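Local coordinates for protein aminotransferase (Neisseria meningitidis Z2491, PDB 3JTX) that probably transfers amino groups between amino acids and keto acids, using a covalently bound pyridoxal phosphate cofactor, at residues L95-S100 / G255-D260; E102-F107 / L238-L243; P69-A74 / A285-W290; K80-G85 / N218-C223. One frame throughout, in Å; residues are numbered along the deposited sequence.

Contact 1: L95-S100 / G255-D260; sequences LPVLGS and GFVAGD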
loop_
_atom_site.group_PDB
_atom_site.type_symbol
_atom_site.label_atom_id
_atom_site.label_comp_id
_atom_site.label_asym_id
_atom_site.label_seq_id
_atom_site.Cartn_x
_atom_site.Cartn_y
_atom_site.Cartn_z
ATOM N N LEU A 95 8.056 -4.550 -11.797
ATOM C CA LEU A 95 6.712 -4.375 -11.189
ATOM C C LEU A 95 6.496 -2.915 -10.834
ATOM O O LEU A 95 7.372 -2.280 -10.241
ATOM C CB LEU A 95 6.532 -5.210 -9.908
ATOM C CG LEU A 95 6.485 -6.734 -10.037
ATOM C CD1 LEU A 95 6.375 -7.409 -8.624
ATOM C CD2 LEU A 95 5.330 -7.164 -11.000
ATOM N N PRO A 96 5.318 -2.371 -11.174
ATOM C CA PRO A 96 5.026 -1.049 -10.615
ATOM C C PRO A 96 4.753 -1.100 -9.108
ATOM O O PRO A 96 4.218 -2.100 -8.584
ATOM C CB PRO A 96 3.772 -0.617 -11.380
ATOM C CG PRO A 96 3.130 -1.883 -11.825
ATOM C CD PRO A 96 4.175 -2.949 -11.904
ATOM N N VAL A 97 5.083 -0.016 -8.412
ATOM C CA VAL A 97 4.857 0.062 -6.970
ATOM C C VAL A 97 4.258 1.420 -6.595
ATOM O O VAL A 97 4.426 2.398 -7.314
ATOM C CB VAL A 97 6.163 -0.172 -6.187
ATOM C CG1 VAL A 97 6.718 -1.590 -6.455
ATOM C CG2 VAL A 97 7.213 0.901 -6.528
ATOM N N LEU A 98 3.565 1.477 -5.464
ATOM C CA LEU A 98 2.812 2.674 -5.068
ATOM C C LEU A 98 3.705 3.598 -4.230
ATOM O O LEU A 98 3.428 3.863 -3.045
ATOM C CB LEU A 98 1.530 2.286 -4.313
ATOM C CG LEU A 98 0.690 1.184 -5.003
ATOM C CD1 LEU A 98 -0.627 0.939 -4.251
ATOM C CD2 LEU A 98 0.416 1.538 -6.487
ATOM N N GLY A 99 4.784 4.050 -4.862
ATOM C CA GLY A 99 5.884 4.713 -4.166
ATOM C C GLY A 99 6.892 3.697 -3.679
ATOM O O GLY A 99 6.536 2.543 -3.384
ATOM N N SER A 100 8.164 4.096 -3.597
ATOM C CA SER A 100 9.197 3.158 -3.159
ATOM C C SER A 100 9.029 2.769 -1.686
ATOM O O SER A 100 9.457 1.680 -1.292
ATOM C CB SER A 100 10.612 3.705 -3.423
ATOM O OG SER A 100 10.901 4.838 -2.621
ATOM N N GLY A 255 6.148 4.402 -8.463
ATOM C CA GLY A 255 7.475 4.073 -8.921
ATOM C C GLY A 255 7.474 2.681 -9.521
ATOM O O GLY A 255 6.431 2.179 -9.972
ATOM N N PHE A 256 8.639 2.053 -9.525
ATOM C CA PHE A 256 8.740 0.658 -9.923
ATOM C C PHE A 256 9.929 -0.005 -9.264
ATOM O O PHE A 256 10.817 0.677 -8.770
ATOM C CB PHE A 256 8.780 0.490 -11.453
ATOM C CG PHE A 256 10.029 1.012 -12.126
ATOM C CD1 PHE A 256 11.169 0.230 -12.229
ATOM C CD2 PHE A 256 10.047 2.281 -12.693
ATOM C CE1 PHE A 256 12.308 0.706 -12.890
ATOM C CE2 PHE A 256 11.172 2.761 -13.361
ATOM C CZ PHE A 256 12.303 1.973 -13.460
ATOM N N VAL A 257 9.891 -1.335 -9.235
ATOM C CA VAL A 257 11.001 -2.176 -8.813
ATOM C C VAL A 257 11.390 -3.010 -10.040
ATOM O O VAL A 257 10.532 -3.392 -10.839
ATOM C CB VAL A 257 10.633 -3.051 -7.608
ATOM C CG1 VAL A 257 9.450 -3.990 -7.928
ATOM C CG2 VAL A 257 11.840 -3.850 -7.132
ATOM N N ALA A 258 12.681 -3.240 -10.231
ATOM C CA ALA A 258 13.163 -3.981 -11.404
ATOM C C ALA A 258 14.385 -4.824 -11.074
ATOM O O ALA A 258 15.205 -4.445 -10.239
ATOM C CB ALA A 258 13.487 -3.024 -12.544
ATOM N N GLY A 259 14.515 -5.960 -11.746
ATOM C CA GLY A 259 15.629 -6.864 -11.508
ATOM C C GLY A 259 15.188 -8.313 -11.567
ATOM O O GLY A 259 14.331 -8.673 -12.383
ATOM N N ASP A 260 15.771 -9.123 -10.687
ATOM C CA ASP A 260 15.651 -10.585 -10.679
ATOM C C ASP A 260 14.202 -11.031 -10.857
ATOM O O ASP A 260 13.366 -10.834 -9.961
ATOM C CB ASP A 260 16.213 -11.103 -9.341
ATOM C CG ASP A 260 16.297 -12.611 -9.265
ATOM O OD1 ASP A 260 15.482 -13.289 -9.913
ATOM O OD2 ASP A 260 17.167 -13.112 -8.513
#

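Contact 2: E102-F107 / L238-L243; sequences EALFSF and LMFTSL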
loop_
_atom_site.group_PDB
_atom_site.type_symbol
_atom_site.label_atom_id
_atom_site.label_comp_id
_atom_site.label_asym_id
_atom_site.label_seq_id
_atom_site.Cartn_x
_atom_site.Cartn_y
_atom_site.Cartn_z
ATOM N N GLU A 102 6.359 1.789 0.287
ATOM C CA GLU A 102 5.619 0.542 0.484
ATOM C C GLU A 102 6.379 -0.648 -0.098
ATOM O O GLU A 102 6.334 -1.748 0.452
ATOM C CB GLU A 102 4.179 0.626 -0.070
ATOM C CG GLU A 102 4.062 0.755 -1.584
ATOM C CD GLU A 102 3.970 -0.581 -2.352
ATOM O OE1 GLU A 102 4.139 -1.665 -1.759
ATOM O OE2 GLU A 102 3.724 -0.536 -3.577
ATOM N N ALA A 103 7.069 -0.411 -1.208
ATOM C CA ALA A 103 7.808 -1.432 -1.935
ATOM C C ALA A 103 8.995 -1.937 -1.124
ATOM O O ALA A 103 9.173 -3.130 -0.967
ATOM C CB ALA A 103 8.292 -0.861 -3.284
ATOM N N LEU A 104 9.782 -1.013 -0.581
ATOM C CA LEU A 104 10.944 -1.375 0.221
ATOM C C LEU A 104 10.487 -2.099 1.491
ATOM O O LEU A 104 11.063 -3.126 1.874
ATOM C CB LEU A 104 11.736 -0.118 0.609
ATOM C CG LEU A 104 12.525 0.596 -0.482
ATOM C CD1 LEU A 104 12.766 2.073 -0.114
ATOM C CD2 LEU A 104 13.855 -0.129 -0.778
ATOM N N PHE A 105 9.454 -1.560 2.139
ATOM C CA PHE A 105 8.938 -2.155 3.372
ATOM C C PHE A 105 8.433 -3.576 3.151
ATOM O O PHE A 105 8.835 -4.517 3.850
ATOM C CB PHE A 105 7.817 -1.295 3.978
ATOM C CG PHE A 105 7.286 -1.855 5.280
ATOM C CD1 PHE A 105 7.880 -1.517 6.481
ATOM C CD2 PHE A 105 6.224 -2.748 5.290
ATOM C CE1 PHE A 105 7.418 -2.056 7.701
ATOM C CE2 PHE A 105 5.739 -3.289 6.507
ATOM C CZ PHE A 105 6.358 -2.946 7.706
ATOM N N SER A 106 7.542 -3.745 2.173
ATOM C CA SER A 106 6.968 -5.059 1.918
ATOM C C SER A 106 8.012 -6.067 1.429
ATOM O O SER A 106 7.985 -7.231 1.845
ATOM C CB SER A 106 5.791 -4.976 0.941
ATOM O OG SER A 106 6.165 -4.384 -0.280
ATOM N N PHE A 107 8.949 -5.643 0.584
ATOM C CA PHE A 107 9.966 -6.574 0.133
ATOM C C PHE A 107 10.777 -7.127 1.311
ATOM O O PHE A 107 10.997 -8.331 1.421
ATOM C CB PHE A 107 10.890 -5.991 -0.946
ATOM C CG PHE A 107 11.785 -7.032 -1.538
ATOM C CD1 PHE A 107 11.255 -8.021 -2.363
ATOM C CD2 PHE A 107 13.130 -7.093 -1.205
ATOM C CE1 PHE A 107 12.042 -9.045 -2.859
ATOM C CE2 PHE A 107 13.937 -8.121 -1.711
ATOM C CZ PHE A 107 13.401 -9.086 -2.528
ATOM N N LEU A 238 17.737 -6.037 -7.058
ATOM C CA LEU A 238 16.519 -5.292 -7.309
ATOM C C LEU A 238 16.813 -3.808 -7.133
ATOM O O LEU A 238 17.383 -3.408 -6.126
ATOM C CB LEU A 238 15.424 -5.696 -6.339
ATOM C CG LEU A 238 14.798 -7.089 -6.495
ATOM C CD1 LEU A 238 13.878 -7.327 -5.293
ATOM C CD2 LEU A 238 14.033 -7.245 -7.837
HETATM N N MSE A 239 16.433 -3.003 -8.123
HETATM C CA MSE A 239 16.453 -1.561 -7.975
HETATM C C MSE A 239 15.050 -1.072 -7.620
HETATM O O MSE A 239 14.054 -1.594 -8.116
HETATM C CB MSE A 239 16.924 -0.902 -9.272
HETATM C CG MSE A 239 15.910 -0.978 -10.374
HETATM SE SE MSE A 239 16.296 0.065 -11.965
HETATM C CE MSE A 239 16.107 1.789 -11.443
ATOM N N PHE A 240 14.984 -0.065 -6.755
ATOM C CA PHE A 240 13.739 0.556 -6.346
ATOM C C PHE A 240 13.821 2.012 -6.764
ATOM O O PHE A 240 14.800 2.714 -6.439
ATOM C CB PHE A 240 13.584 0.467 -4.819
ATOM C CG PHE A 240 13.360 -0.901 -4.324
ATOM C CD1 PHE A 240 14.418 -1.801 -4.202
ATOM C CD2 PHE A 240 12.080 -1.318 -3.974
ATOM C CE1 PHE A 240 14.214 -3.062 -3.755
ATOM C CE2 PHE A 240 11.864 -2.608 -3.514
ATOM C CZ PHE A 240 12.934 -3.488 -3.403
ATOM N N THR A 241 12.840 2.475 -7.531
ATOM C CA THR A 241 12.797 3.878 -7.858
ATOM C C THR A 241 11.394 4.450 -7.868
ATOM O O THR A 241 10.423 3.732 -7.628
ATOM C CB THR A 241 13.577 4.204 -9.134
ATOM O OG1 THR A 241 13.801 5.618 -9.171
ATOM C CG2 THR A 241 12.841 3.730 -10.413
ATOM N N SER A 242 11.302 5.752 -8.141
ATOM C CA SER A 242 10.124 6.508 -7.877
ATOM C C SER A 242 10.058 7.733 -8.761
ATOM O O SER A 242 11.087 8.250 -9.194
ATOM C CB SER A 242 10.210 6.934 -6.401
ATOM O OG SER A 242 9.225 7.810 -6.031
ATOM N N LEU A 243 8.839 8.202 -9.005
ATOM C CA LEU A 243 8.598 9.485 -9.671
ATOM C C LEU A 243 8.636 10.679 -8.696
ATOM O O LEU A 243 8.538 11.817 -9.124
ATOM C CB LEU A 243 7.238 9.462 -10.395
ATOM C CG LEU A 243 7.102 8.548 -11.619
ATOM C CD1 LEU A 243 5.620 8.459 -12.084
ATOM C CD2 LEU A 243 8.014 9.012 -12.768
#

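Contact 3: P69-A74 / A285-W290; sequences PELRQA and ASIAAW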
loop_
_atom_site.group_PDB
_atom_site.type_symbol
_atom_site.label_atom_id
_atom_site.label_comp_id
_atom_site.label_asym_id
_atom_site.label_seq_id
_atom_site.Cartn_x
_atom_site.Cartn_y
_atom_site.Cartn_z
ATOM N N PRO A 69 0.484 -3.821 -19.187
ATOM C CA PRO A 69 1.671 -4.042 -19.997
ATOM C C PRO A 69 2.344 -2.740 -20.441
ATOM O O PRO A 69 3.569 -2.637 -20.428
ATOM C CB PRO A 69 1.123 -4.786 -21.220
ATOM C CG PRO A 69 -0.087 -5.494 -20.742
ATOM C CD PRO A 69 -0.669 -4.632 -19.650
ATOM N N GLU A 70 1.550 -1.747 -20.839
ATOM C CA GLU A 70 2.112 -0.493 -21.341
ATOM C C GLU A 70 2.819 0.338 -20.255
ATOM O O GLU A 70 3.739 1.082 -20.565
ATOM C CB GLU A 70 1.065 0.337 -22.131
ATOM C CG GLU A 70 -0.222 0.685 -21.388
ATOM C CD GLU A 70 -1.369 -0.306 -21.633
ATOM O OE1 GLU A 70 -1.139 -1.540 -21.605
ATOM O OE2 GLU A 70 -2.509 0.161 -21.863
ATOM N N LEU A 71 2.443 0.194 -18.983
ATOM C CA LEU A 71 3.234 0.838 -17.921
ATOM C C LEU A 71 4.577 0.131 -17.723
ATOM O O LEU A 71 5.610 0.788 -17.608
ATOM C CB LEU A 71 2.473 0.913 -16.590
ATOM C CG LEU A 71 3.272 1.389 -15.367
ATOM C CD1 LEU A 71 3.872 2.777 -15.632
ATOM C CD2 LEU A 71 2.380 1.381 -14.114
ATOM N N ARG A 72 4.580 -1.202 -17.664
ATOM C CA ARG A 72 5.849 -1.914 -17.488
ATOM C C ARG A 72 6.792 -1.638 -18.676
ATOM O O ARG A 72 8.015 -1.509 -18.506
ATOM C CB ARG A 72 5.622 -3.406 -17.241
ATOM C CG ARG A 72 5.120 -3.679 -15.813
ATOM C CD ARG A 72 4.851 -5.137 -15.518
ATOM N NE ARG A 72 3.500 -5.493 -15.943
ATOM C CZ ARG A 72 3.193 -6.201 -17.024
ATOM N NH1 ARG A 72 4.127 -6.671 -17.821
ATOM N NH2 ARG A 72 1.935 -6.451 -17.292
ATOM N N GLN A 73 6.220 -1.496 -19.868
ATOM C CA GLN A 73 7.003 -1.207 -21.065
ATOM C C GLN A 73 7.553 0.217 -21.065
ATOM O O GLN A 73 8.687 0.449 -21.527
ATOM C CB GLN A 73 6.195 -1.504 -22.349
ATOM C CG GLN A 73 7.024 -1.444 -23.614
ATOM C CD GLN A 73 8.163 -2.456 -23.617
ATOM O OE1 GLN A 73 7.959 -3.624 -23.300
ATOM N NE2 GLN A 73 9.362 -2.010 -23.981
ATOM N N ALA A 74 6.775 1.170 -20.543
ATOM C CA ALA A 74 7.262 2.546 -20.379
ATOM C C ALA A 74 8.474 2.576 -19.435
ATOM O O ALA A 74 9.450 3.294 -19.671
ATOM C CB ALA A 74 6.166 3.449 -19.845
ATOM N N ALA A 285 -0.971 8.340 -15.874
ATOM C CA ALA A 285 -0.182 9.515 -15.518
ATOM C C ALA A 285 1.297 9.141 -15.431
ATOM O O ALA A 285 2.170 9.919 -15.831
ATOM C CB ALA A 285 -0.684 10.085 -14.185
ATOM N N SER A 286 1.574 7.931 -14.945
ATOM C CA SER A 286 2.943 7.449 -14.778
ATOM C C SER A 286 3.612 7.134 -16.111
ATOM O O SER A 286 4.780 7.467 -16.307
ATOM C CB SER A 286 2.974 6.219 -13.856
ATOM O OG SER A 286 2.391 6.536 -12.587
ATOM N N ILE A 287 2.875 6.511 -17.028
ATOM C CA ILE A 287 3.362 6.310 -18.400
ATOM C C ILE A 287 3.768 7.656 -19.015
ATOM O O ILE A 287 4.883 7.807 -19.548
ATOM C CB ILE A 287 2.297 5.623 -19.287
ATOM C CG1 ILE A 287 2.113 4.160 -18.877
ATOM C CG2 ILE A 287 2.709 5.669 -20.774
ATOM C CD1 ILE A 287 0.815 3.512 -19.406
ATOM N N ALA A 288 2.883 8.645 -18.898
ATOM C CA ALA A 288 3.170 9.999 -19.380
ATOM C C ALA A 288 4.445 10.565 -18.756
ATOM O O ALA A 288 5.244 11.204 -19.448
ATOM C CB ALA A 288 1.985 10.938 -19.106
ATOM N N ALA A 289 4.622 10.333 -17.457
ATOM C CA ALA A 289 5.800 10.796 -16.724
ATOM C C ALA A 289 7.099 10.134 -17.180
ATOM O O ALA A 289 8.062 10.820 -17.486
ATOM C CB ALA A 289 5.606 10.580 -15.200
ATOM N N TRP A 290 7.133 8.805 -17.209
ATOM C CA TRP A 290 8.324 8.083 -17.633
ATOM C C TRP A 290 8.670 8.342 -19.100
ATOM O O TRP A 290 9.849 8.356 -19.449
ATOM C CB TRP A 290 8.212 6.574 -17.361
ATOM C CG TRP A 290 8.208 6.189 -15.892
ATOM C CD1 TRP A 290 7.178 5.642 -15.202
ATOM C CD2 TRP A 290 9.282 6.343 -14.946
ATOM N NE1 TRP A 290 7.533 5.436 -13.891
ATOM C CE2 TRP A 290 8.820 5.859 -13.708
ATOM C CE3 TRP A 290 10.580 6.848 -15.027
ATOM C CZ2 TRP A 290 9.603 5.864 -12.560
ATOM C CZ3 TRP A 290 11.368 6.841 -13.875
ATOM C CH2 TRP A 290 10.873 6.345 -12.662
#

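Contact 4: K80-G85 / N218-C223; sequences KRRYDG and NKPLGC. With GOL (glycerol), chain E.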
loop_
_atom_site.group_PDB
_atom_site.type_symbol
_atom_site.label_atom_id
_atom_site.label_comp_id
_atom_site.label_asym_id
_atom_site.label_seq_id
_atom_site.Cartn_x
_atom_site.Cartn_y
_atom_site.Cartn_z
ATOM N N LYS A 80 16.195 1.784 -20.762
ATOM C CA LYS A 80 17.062 1.676 -21.935
ATOM C C LYS A 80 17.629 3.034 -22.337
ATOM O O LYS A 80 18.814 3.132 -22.700
ATOM C CB LYS A 80 16.320 1.057 -23.123
ATOM C CG LYS A 80 17.274 0.626 -24.227
ATOM C CD LYS A 80 16.597 -0.197 -25.326
ATOM C CE LYS A 80 17.620 -0.565 -26.397
ATOM N NZ LYS A 80 16.969 -1.098 -27.632
ATOM N N ARG A 81 16.786 4.068 -22.289
ATOM C CA ARG A 81 17.229 5.434 -22.578
ATOM C C ARG A 81 18.210 5.940 -21.535
ATOM O O ARG A 81 19.192 6.600 -21.862
ATOM C CB ARG A 81 16.037 6.390 -22.641
ATOM C CG ARG A 81 15.144 6.202 -23.872
ATOM C CD ARG A 81 14.257 7.426 -24.132
ATOM N NE ARG A 81 13.551 7.912 -22.948
ATOM C CZ ARG A 81 12.434 7.378 -22.455
ATOM N NH1 ARG A 81 11.879 6.319 -23.040
ATOM N NH2 ARG A 81 11.865 7.906 -21.378
ATOM N N ARG A 82 17.930 5.645 -20.273
ATOM C CA ARG A 82 18.642 6.258 -19.167
ATOM C C ARG A 82 19.997 5.601 -18.897
ATOM O O ARG A 82 20.951 6.298 -18.503
ATOM C CB ARG A 82 17.766 6.206 -17.896
ATOM C CG ARG A 82 18.479 6.603 -16.602
ATOM C CD ARG A 82 18.969 8.051 -16.615
ATOM N NE ARG A 82 19.576 8.393 -15.336
ATOM C CZ ARG A 82 20.803 8.044 -14.960
ATOM N NH1 ARG A 82 21.604 7.397 -15.795
ATOM N NH2 ARG A 82 21.246 8.383 -13.754
ATOM N N TYR A 83 20.072 4.283 -19.109
ATOM C CA TYR A 83 21.272 3.497 -18.811
ATOM C C TYR A 83 21.912 2.916 -20.078
ATOM O O TYR A 83 22.296 1.738 -20.127
ATOM C CB TYR A 83 20.943 2.422 -17.761
ATOM C CG TYR A 83 20.458 3.053 -16.472
ATOM C CD1 TYR A 83 21.332 3.751 -15.634
ATOM C CD2 TYR A 83 19.117 3.010 -16.114
ATOM C CE1 TYR A 83 20.881 4.353 -14.453
ATOM C CE2 TYR A 83 18.665 3.603 -14.954
ATOM C CZ TYR A 83 19.545 4.277 -14.122
ATOM O OH TYR A 83 19.046 4.879 -12.986
ATOM N N ASP A 84 22.000 3.769 -21.102
ATOM C CA ASP A 84 22.801 3.525 -22.286
ATOM C C ASP A 84 22.563 2.150 -22.906
ATOM O O ASP A 84 23.506 1.406 -23.153
ATOM C CB ASP A 84 24.282 3.717 -21.946
ATOM C CG ASP A 84 25.148 3.862 -23.185
ATOM O OD1 ASP A 84 24.638 4.348 -24.221
ATOM O OD2 ASP A 84 26.329 3.468 -23.127
ATOM N N GLY A 85 21.294 1.829 -23.150
ATOM C CA GLY A 85 20.908 0.588 -23.821
ATOM C C GLY A 85 20.563 -0.598 -22.941
ATOM O O GLY A 85 20.257 -1.667 -23.449
ATOM N N ASN A 218 26.630 14.604 -15.709
ATOM C CA ASN A 218 27.258 13.457 -15.051
ATOM C C ASN A 218 26.202 12.569 -14.401
ATOM O O ASN A 218 25.925 12.691 -13.200
ATOM C CB ASN A 218 28.280 13.925 -14.011
ATOM C CG ASN A 218 29.482 14.606 -14.636
ATOM O OD1 ASN A 218 29.944 14.214 -15.701
ATOM N ND2 ASN A 218 29.999 15.622 -13.966
ATOM N N LYS A 219 25.624 11.678 -15.210
ATOM C CA LYS A 219 24.512 10.822 -14.806
ATOM C C LYS A 219 24.971 9.751 -13.818
ATOM O O LYS A 219 25.958 9.072 -14.077
ATOM C CB LYS A 219 23.884 10.152 -16.039
ATOM C CG LYS A 219 23.475 11.112 -17.129
ATOM C CD LYS A 219 22.463 10.544 -18.101
ATOM C CE LYS A 219 22.948 9.313 -18.818
ATOM N NZ LYS A 219 22.173 9.079 -20.082
ATOM N N PRO A 220 24.276 9.609 -12.670
ATOM C CA PRO A 220 24.690 8.569 -11.732
ATOM C C PRO A 220 24.557 7.154 -12.292
ATOM O O PRO A 220 23.538 6.801 -12.900
ATOM C CB PRO A 220 23.719 8.734 -10.554
ATOM C CG PRO A 220 23.252 10.158 -10.630
ATOM C CD PRO A 220 23.346 10.583 -12.065
ATOM N N LEU A 221 25.595 6.366 -12.060
ATOM C CA LEU A 221 25.578 4.937 -12.286
ATOM C C LEU A 221 24.480 4.297 -11.428
ATOM O O LEU A 221 24.291 4.663 -10.253
ATOM C CB LEU A 221 26.952 4.364 -11.909
ATOM C CG LEU A 221 27.234 2.856 -11.975
ATOM C CD1 LEU A 221 27.138 2.301 -13.411
ATOM C CD2 LEU A 221 28.637 2.566 -11.378
ATOM N N GLY A 222 23.746 3.358 -12.023
ATOM C CA GLY A 222 22.728 2.592 -11.313
ATOM C C GLY A 222 23.177 1.143 -11.120
ATOM O O GLY A 222 24.116 0.670 -11.773
ATOM N N CYS A 223 22.520 0.464 -10.190
ATOM C CA CYS A 223 22.852 -0.924 -9.839
ATOM C C CYS A 223 22.809 -1.850 -11.057
ATOM O O CYS A 223 23.740 -2.610 -11.315
ATOM C CB CYS A 223 21.884 -1.427 -8.762
ATOM S SG CYS A 223 22.044 -3.189 -8.326
HETATM C C1 GOL E . 16.736 10.163 -22.045
HETATM O O1 GOL E . 15.375 9.805 -22.144
HETATM C C2 GOL E . 17.201 10.156 -20.598
HETATM O O2 GOL E . 16.554 9.119 -19.880
HETATM C C3 GOL E . 18.709 9.997 -20.579
HETATM O O3 GOL E . 19.261 9.965 -19.287
HETATM O O HOH W 1 22.076 6.672 -21.271
HETATM O O HOH W 2 24.307 6.375 -15.950
HETATM O O HOH W 3 21.017 5.691 -11.416
#

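Contact 1: L95-S100 / G255-D260
Leu95 and Val257 face each other as an antiparallel hydrogen-bonded pair. Leu95 N donates to Val257 O at 2.9 Å, and Val257 N returns a bond to Leu95 O at 2.9 Å. Two residues on, Val97 and Gly255 repeat the pattern. Here Val97 N donates to Gly255 O at 3.0 Å. Gly255 N closes this second ring on Val97 O. Between the two rings lies the non-hydrogen-bonded pair Pro96 and Phe256. The proline has no N-H to give, and at this position none is needed. Phe256 CA also lies 3.3 Å from Leu95 O, a bent CA-H...O contact.

Leu95, Val97 and Val257 share one face of the sheet. Val257 CG1 touches Leu95 CB at 3.7 Å and Val97 CG1 at 3.9 Å. Val97 CG2 lies over the Gly255 backbone, 3.5 Å from Phe256 N.

Strand 94-97 is one edge strand, within this chain, of the seven-stranded sheet of this fold type I aminotransferase. Helix 261-274 packs on the valine face, and helix 69-82 on the side of Pro96 and Phe256. Past the strand, Ser100 N binds the cofactor phosphate at the start of helix 100-111.

Contact 2: E102-F107 / L238-L243
Phe240 lays one face of its ring under Leu104. The methyl CD2 of Leu104 stands 3.8 Å from the ring centroid and 16° off the normal, a CH-pi contact. It is shifted toward the CG end of the ring, with Leu104 CD2 to Phe240 CG at 3.7 Å. Ala103 comes in at the edge instead. Its CB lies in the ring plane, 3.9 Å from Phe240 CD2. Further round the rim, Phe107 CB meets Phe240 CZ at 4.1 Å. The Phe240 ring is thus held on a face and along its edge by one helix.

A second CH-pi contact runs the other way. Leu238 CD1 from the strand sits over a face of the Phe107 ring, 3.6 Å from the centroid. Its closest ring atom is Phe107 CZ, at 3.3 Å. With chi1 at -171°, Phe107 CG points opposite its own N, and this turns the ring to the strand with one face under Leu238 CD1.

Helix 100-111 here packs on strand 237-242 of the central sheet, running roughly antiparallel to it. Phe267 adds an edge-to-face ring to Phe107. Phe105 points away from the strand and meets Tyr270 of the second subunit edge-to-face. The strand runs on to the cofactor: Ser242 OG binds its phosphate. The side chains that meet are all hydrocarbon, so burial and ring-methyl fit, rather than polar bonds, hold helix to strand.

Contact 3: P69-A74 / A285-W290
This is a buried helix-helix contact in the large cofactor-binding domain of a fold type I aminotransferase, beside the central sheet. Helices 69-82 and 280-291 run nearly parallel, their segments crossing at 22° with axes 9.2 Å apart. The interface is apolar and is centred on Ile287 and Leu71.

Ile287 reaches across toward the backbone of the other helix. A chi1 of -71° sets its CG1 branch beside its own N, and this branch rests 3.6 Å from Leu71 CA. The other branch, CG2, goes to Ala74, with Ile287 CG2 to Ala74 CB at 4.2 Å. Leu71 answers with CD1, which crosses over to Ile287 CG1 at 3.9 Å. The same methyl touches Ser286 CB at 4.0 Å and reaches obliquely to the indole of Trp290. Ala74 meets the backbone side of Trp290, with Ala74 O 4.2 Å from Trp290 CB.

The polar groups turn to other partners. Ser286 OG bonds to Val282 O and to Ser254 OG. Glu70 OE2 forms a salt bridge with Arg284 of the partner helix. The Trp290 indole continues inward, meeting Phe256 edge-to-face and Trp78 at an inclined angle, and so links the helix pair to the sheet. At the outer margin, the Glu70 chain bends at chi2, and its aliphatic CG packs against Ile287 CD1 at 3.6 Å.

Contact 4: K80-G85 / N218-C223
The C-terminal end of helix 69-82 meets the loop leading into helix 223-229, a polar junction buried round Arg82 and opening to solvent at Lys219. Arg82 NH2 donates to Pro220 O at 2.9 Å, in the carbonyl plane on a lone pair. The Arg82 chain leaves extended (chi1 170°) and then bends at chi2, bringing the guanidinium to the loop. Lys219 CB covers one face of that group, 3.6 Å from Arg82 NH1. The ring atom CE1 of Tyr83 lies over the other face. Outside the contact, Arg82 NE forms a salt bridge with Glu212, and Arg82 NH2 also bonds to Ser211 O.

Lys219 runs back along Arg82 toward the end of the helix. A water 2.7 Å from Lys219 NZ donates to Arg81 O and accepts from Asp84 N. A second water joins Arg82 NH1 to Pro220 O. A third links Tyr83 OH to the same Pro220 O, which so accepts from Arg82 NH2 and two waters. A glycerol, probably from crystallisation, takes bonds from Arg81 NE and Lys219 NZ.

The lysine is held by a water, the glycerol and, weakly, Arg82 O. Arg82 NH1 and Lys219 NZ are like charges 4.6 Å apart, and the Glu212 salt bridge probably offsets part of that.

How the contacts relate
From the N terminus, helix 69-82 comes first and serves two contacts. Its start enters contact 3 and its end enters contact 4. The chain then forms strand 94-97 and helix 100-111, the first halves of contacts 1 and 2. Contact 4 closes first, at 218-223, so its loop crosses those of contacts 1 and 2 but lies within that of contact 3. Contact 2 closes next at 238-243, within contact 1, which closes at 255-260. Contact 3 closes last and encloses all the others. Contacts 1 and 2 meet through neighbouring sheet strands. The Trp290 side chain reaches contacts 1 and 2, and its backbone O takes a weak bond from Arg81 of contact 4.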